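Local coordinates for protein possible glutathione S-transferase (Rhodopseudomonas palustris, PDB 3M8N) that probably acts as a glutathione S-transferase, conjugating glutathione to electrophilic compounds, at residues A[34-39]-A[53-58]; A[17-22]-A[27-32]. All coordinates share one frame; numbering follows the deposited sequence.

Interaction 1. Residues A[34-39]-A[53-58]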
loop_
_atom_site.group_PDB
_atom_site.type_symbol
_atom_site.label_atom_id
_atom_site.label_comp_id
_atom_site.label_asym_id
_atom_site.label_seq_id
_atom_site.Cartn_x
_atom_site.Cartn_y
_atom_site.Cartn_z
ATOM N N VAL A 34 -13.203 15.254 10.501
ATOM C CA VAL A 34 -14.108 14.815 9.447
ATOM C C VAL A 34 -14.687 13.502 9.893
ATOM O O VAL A 34 -13.970 12.541 9.951
ATOM C CB VAL A 34 -13.417 14.592 8.051
ATOM C CG1 VAL A 34 -14.451 14.107 7.015
ATOM C CG2 VAL A 34 -12.766 15.853 7.526
ATOM N N ASP A 35 -15.984 13.442 10.190
ATOM C CA ASP A 35 -16.597 12.188 10.609
ATOM C C ASP A 35 -17.246 11.296 9.507
ATOM O O ASP A 35 -18.401 11.482 9.130
ATOM C CB ASP A 35 -17.569 12.433 11.760
ATOM C CG ASP A 35 -18.051 11.161 12.368
ATOM O OD1 ASP A 35 -17.613 10.082 11.930
ATOM O OD2 ASP A 35 -18.881 11.231 13.272
ATOM N N ILE A 36 -16.499 10.287 9.065
ATOM C CA ILE A 36 -16.920 9.334 8.027
ATOM C C ILE A 36 -18.322 8.790 8.243
ATOM O O ILE A 36 -19.100 8.656 7.300
ATOM C CB ILE A 36 -15.889 8.161 7.924
ATOM C CG1 ILE A 36 -14.610 8.688 7.282
ATOM C CG2 ILE A 36 -16.406 6.990 7.158
ATOM C CD1 ILE A 36 -14.739 10.077 6.677
ATOM N N LEU A 37 -18.612 8.504 9.499
ATOM C CA LEU A 37 -19.833 7.853 9.890
ATOM C C LEU A 37 -21.006 8.774 9.795
ATOM O O LEU A 37 -22.103 8.317 9.752
ATOM C CB LEU A 37 -19.734 7.284 11.305
ATOM C CG LEU A 37 -18.684 6.220 11.588
ATOM C CD1 LEU A 37 -18.735 5.922 13.058
ATOM C CD2 LEU A 37 -18.911 4.964 10.760
ATOM N N ARG A 38 -20.782 10.067 9.743
ATOM C CA ARG A 38 -21.867 10.979 9.478
ATOM C C ARG A 38 -21.871 11.562 8.037
ATOM O O ARG A 38 -22.456 12.630 7.766
ATOM C CB ARG A 38 -21.858 12.067 10.535
ATOM C CG ARG A 38 -21.933 11.519 11.901
ATOM C CD ARG A 38 -21.332 12.547 12.852
ATOM N NE ARG A 38 -22.356 13.388 13.467
ATOM C CZ ARG A 38 -22.943 13.135 14.644
ATOM N NH1 ARG A 38 -22.605 12.052 15.375
ATOM N NH2 ARG A 38 -23.890 13.976 15.083
ATOM N N GLY A 39 -21.202 10.853 7.130
ATOM C CA GLY A 39 -21.161 11.178 5.706
ATOM C C GLY A 39 -20.393 12.423 5.353
ATOM O O GLY A 39 -20.550 12.944 4.273
ATOM N N GLY A 53 -13.610 10.888 -1.398
ATOM C CA GLY A 53 -14.078 10.910 -0.029
ATOM C C GLY A 53 -13.076 10.434 1.016
ATOM O O GLY A 53 -13.460 10.078 2.123
ATOM N N GLN A 54 -11.791 10.441 0.680
ATOM C CA GLN A 54 -10.776 9.854 1.542
ATOM C C GLN A 54 -10.357 10.762 2.726
ATOM O O GLN A 54 -10.028 11.910 2.557
ATOM C CB GLN A 54 -9.566 9.502 0.690
ATOM C CG GLN A 54 -9.840 8.562 -0.447
ATOM C CD GLN A 54 -8.754 7.514 -0.612
ATOM O OE1 GLN A 54 -8.668 6.548 0.187
ATOM N NE2 GLN A 54 -7.940 7.658 -1.663
ATOM N N VAL A 55 -10.386 10.199 3.916
ATOM C CA VAL A 55 -9.802 10.758 5.138
ATOM C C VAL A 55 -8.783 9.692 5.656
ATOM O O VAL A 55 -9.139 8.538 5.709
ATOM C CB VAL A 55 -10.967 11.004 6.149
ATOM C CG1 VAL A 55 -10.517 11.598 7.398
ATOM C CG2 VAL A 55 -11.985 11.916 5.523
ATOM N N PRO A 56 -7.522 10.060 6.026
ATOM C CA PRO A 56 -6.954 11.385 6.158
ATOM C C PRO A 56 -6.581 12.019 4.809
ATOM O O PRO A 56 -6.423 11.318 3.816
ATOM C CB PRO A 56 -5.728 11.140 7.038
ATOM C CG PRO A 56 -5.239 9.779 6.614
ATOM C CD PRO A 56 -6.502 9.018 6.289
ATOM N N LEU A 57 -6.482 13.342 4.807
ATOM C CA LEU A 57 -6.010 14.105 3.684
ATOM C C LEU A 57 -5.067 15.133 4.210
ATOM O O LEU A 57 -5.368 15.817 5.178
ATOM C CB LEU A 57 -7.176 14.799 3.020
ATOM C CG LEU A 57 -7.133 15.163 1.540
ATOM C CD1 LEU A 57 -6.967 13.950 0.673
ATOM C CD2 LEU A 57 -8.445 15.816 1.229
ATOM N N LEU A 58 -3.903 15.227 3.576
ATOM C CA LEU A 58 -2.918 16.211 3.942
ATOM C C LEU A 58 -2.819 17.295 2.900
ATOM O O LEU A 58 -2.361 17.048 1.827
ATOM C CB LEU A 58 -1.543 15.559 4.062
ATOM C CG LEU A 58 -0.392 16.370 4.607
ATOM C CD1 LEU A 58 -0.681 16.571 6.012
ATOM C CD2 LEU A 58 0.942 15.650 4.409
#
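Val55, Val34 and Ile36 meet in a small apolar cluster within the thioredoxin-like domain of a glutathione transferase fold. Val55 immediately precedes a cis peptide bond to Pro56, the cis-proline loop characteristic of thioredoxin-like domains, and the 34-39 loop follows the edge strand 29-33. The tight part is centred on one methyl group. Val55 CG2 lies 3.6 Å from Val34 CG1 and 3.5 Å from Ile36 CD1, so a single branch serves both partners. Val34 presents CG1 because that branch stands anti to the backbone N (chi1 179°), and its side chain meets Val55 at a slant. Ile36 instead runs past Val55 in the opposite sense. Ile36 CD1 also lies 3.9 Å from Val55 CB, so the methyl rests against the branch point as well as its tip. It does so with chi2 near -11°, almost eclipsed, which suggests some torsional strain.

Val34 is buried, whereas Ile36 and Val55 keep part of their surface accessible; Ser41 touches both of these from the neighbouring loop. Beyond them the contact thins out. Leu37 and Arg38 are exposed and do not meet 53-58, while Gln54 turns its CB away and hydrogen-bonds Glu68 through NE2. The outer loop has bonds of its own: Arg38 N donates to Asp35 O, and Gly39 N to Ile36 O. Asp35 also forms an Asx turn, with Leu37 N donating to Asp35 OD1 at 3.1 Å, from 52° above the carboxylate plane.

Interaction 2. Residues A[17-22]-A[27-32]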
loop_
_atom_site.group_PDB
_atom_site.type_symbol
_atom_site.label_atom_id
_atom_site.label_comp_id
_atom_site.label_asym_id
_atom_site.label_seq_id
_atom_site.Cartn_x
_atom_site.Cartn_y
_atom_site.Cartn_z
ATOM N N LYS A 17 -2.590 6.744 12.254
ATOM C CA LYS A 17 -1.217 6.588 11.719
ATOM C C LYS A 17 -0.514 7.924 11.431
ATOM O O LYS A 17 0.624 8.129 11.821
ATOM C CB LYS A 17 -1.206 5.736 10.450
ATOM C CG LYS A 17 -1.404 4.306 10.681
ATOM C CD LYS A 17 -2.326 3.724 9.642
ATOM C CE LYS A 17 -1.642 3.556 8.436
ATOM N NZ LYS A 17 -2.267 2.342 7.846
ATOM N N VAL A 18 -1.202 8.815 10.734
ATOM C CA VAL A 18 -0.647 10.055 10.334
ATOM C C VAL A 18 -0.482 10.972 11.527
ATOM O O VAL A 18 0.528 11.618 11.655
ATOM C CB VAL A 18 -1.508 10.733 9.321
ATOM C CG1 VAL A 18 -0.861 11.977 9.007
ATOM C CG2 VAL A 18 -1.684 9.863 8.039
ATOM N N ARG A 19 -1.466 11.045 12.397
ATOM C CA ARG A 19 -1.272 11.769 13.669
ATOM C C ARG A 19 -0.095 11.271 14.510
ATOM O O ARG A 19 0.578 12.040 15.118
ATOM C CB ARG A 19 -2.499 11.652 14.504
ATOM C CG ARG A 19 -3.717 12.526 14.135
ATOM C CD ARG A 19 -4.711 12.377 15.323
ATOM N NE ARG A 19 -5.835 11.722 14.765
ATOM C CZ ARG A 19 -6.422 10.598 15.078
ATOM N NH1 ARG A 19 -6.147 9.885 16.130
ATOM N NH2 ARG A 19 -7.383 10.252 14.257
ATOM N N LEU A 20 0.146 9.983 14.541
ATOM C CA LEU A 20 1.212 9.390 15.308
ATOM C C LEU A 20 2.548 9.829 14.736
ATOM O O LEU A 20 3.422 10.293 15.489
ATOM C CB LEU A 20 1.112 7.870 15.296
ATOM C CG LEU A 20 2.145 7.079 16.087
ATOM C CD1 LEU A 20 2.221 7.632 17.539
ATOM C CD2 LEU A 20 1.839 5.620 16.065
ATOM N N ALA A 21 2.704 9.709 13.408
ATOM C CA ALA A 21 3.887 10.216 12.709
ATOM C C ALA A 21 4.131 11.690 12.993
ATOM O O ALA A 21 5.227 12.045 13.322
ATOM C CB ALA A 21 3.782 9.954 11.199
ATOM N N LEU A 22 3.112 12.526 12.905
ATOM C CA LEU A 22 3.235 13.922 13.213
ATOM C C LEU A 22 3.667 14.208 14.674
ATOM O O LEU A 22 4.453 15.126 14.893
ATOM C CB LEU A 22 1.963 14.674 12.870
ATOM C CG LEU A 22 1.643 14.725 11.356
ATOM C CD1 LEU A 22 0.269 15.151 11.021
ATOM C CD2 LEU A 22 2.632 15.611 10.648
ATOM N N ALA A 27 5.898 17.475 14.530
ATOM C CA ALA A 27 5.600 18.394 13.450
ATOM C C ALA A 27 4.352 19.185 13.775
ATOM O O ALA A 27 3.339 18.608 14.139
ATOM C CB ALA A 27 5.434 17.617 12.186
ATOM N N PRO A 28 4.411 20.524 13.644
ATOM C CA PRO A 28 3.265 21.386 13.869
ATOM C C PRO A 28 2.206 21.355 12.738
ATOM O O PRO A 28 2.531 21.502 11.543
ATOM C CB PRO A 28 3.914 22.761 13.971
ATOM C CG PRO A 28 5.117 22.649 13.154
ATOM C CD PRO A 28 5.608 21.291 13.263
ATOM N N TYR A 29 0.948 21.184 13.096
ATOM C CA TYR A 29 -0.056 21.068 12.094
ATOM C C TYR A 29 -1.376 21.406 12.708
ATOM O O TYR A 29 -1.506 21.453 13.919
ATOM C CB TYR A 29 -0.100 19.633 11.505
ATOM C CG TYR A 29 -0.722 18.591 12.402
ATOM C CD1 TYR A 29 -2.056 18.163 12.226
ATOM C CD2 TYR A 29 0.021 18.008 13.438
ATOM C CE1 TYR A 29 -2.616 17.202 13.075
ATOM C CE2 TYR A 29 -0.524 17.064 14.259
ATOM C CZ TYR A 29 -1.828 16.670 14.092
ATOM O OH TYR A 29 -2.277 15.710 14.921
ATOM N N ARG A 30 -2.359 21.602 11.852
ATOM C CA ARG A 30 -3.683 21.995 12.250
ATOM C C ARG A 30 -4.683 20.940 11.787
ATOM O O ARG A 30 -4.707 20.590 10.614
ATOM C CB ARG A 30 -3.994 23.310 11.563
ATOM C CG ARG A 30 -5.309 23.905 11.929
ATOM C CD ARG A 30 -5.676 24.924 10.908
ATOM N NE ARG A 30 -7.091 24.821 10.558
ATOM C CZ ARG A 30 -7.651 25.520 9.571
ATOM N NH1 ARG A 30 -6.900 26.374 8.841
ATOM N NH2 ARG A 30 -8.954 25.382 9.307
ATOM N N ALA A 31 -5.522 20.453 12.706
ATOM C CA ALA A 31 -6.399 19.324 12.456
ATOM C C ALA A 31 -7.748 19.867 12.101
ATOM O O ALA A 31 -8.206 20.842 12.724
ATOM C CB ALA A 31 -6.495 18.454 13.675
ATOM N N VAL A 32 -8.347 19.269 11.067
ATOM C CA VAL A 32 -9.744 19.469 10.759
ATOM C C VAL A 32 -10.433 18.115 10.912
ATOM O O VAL A 32 -10.063 17.167 10.254
ATOM C CB VAL A 32 -9.979 20.023 9.351
ATOM C CG1 VAL A 32 -11.442 20.433 9.191
ATOM C CG2 VAL A 32 -9.109 21.170 9.067
HETATM O O HOH W 1 -0.549 14.382 16.180
#
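Leu22, Tyr29 and Ala27 carry most of this contact, which joins helix 13-24 to the strand after it in the beta-alpha-beta unit formed by strand 4-8, helix 13-24 and strand 29-33. Leu22 meets both of the others. Its CD1 methyl sits over the Tyr29 ring, 3.7 Å from the centroid and only 7° off the normal, a well-centred CH-pi contact. Leu22 CB approaches the same ring nearer its rim, at 3.7 Å from Tyr29 CE2. The other branch serves a different partner: Leu22 CD2 lies 3.8 Å from Ala27 CB.

Alongside the Leu22-Ala27 methyl contact a backbone bond ties the turn to the helix. Ala27 N donates to Leu22 O at 2.8 Å, nearly straight at 166°, using a carbonyl in the closing part of the helix.

Tyr29 CG stands between its own backbone N and carbonyl carbon (chi1 75°), a crowded rotamer that sets one ring face against Leu22 CD1. The hydroxyl reaches Arg19, with Tyr29 OH 3.6 Å from Arg19 CG, at the aliphatic part of that side chain. A water also bonded to Tyr29 OH donates to Arg19 O at 2.8 Å, linking the phenol to the helix backbone. The guanidinium has other partners. A serine in place of Tyr29 would probably leave Leu22 CD1 without its aromatic seat and break the water link to Arg19 O.

The chemistry thus divides along the ring: dispersion and a CH-pi contact pack one face, while the hydroxyl end answers to a water and a helix carbonyl, so the strand is held to the helix by both apolar and polar means.

How the interactions relate
Interaction 2 closes before interaction 1 opens along the chain, and both reach the same mixed sheet, with centres about 15 Å apart. They touch directly where Pro56 CG of interaction 1 packs 3.8 Å from Val18 CG2 of interaction 2, placing the cis-proline loop against helix 13-24. Ser8, at the end of strand 4-8, is a second bridge: it has backbone bonds to Val34 and Val32, and its OG receives a bond from Arg19 NE. In glutathione transferases the cis-proline loop usually borders the glutathione site, so interaction 1 is probably the nearer to it, while interaction 2 joins helix 13-24 to edge strand 29-33.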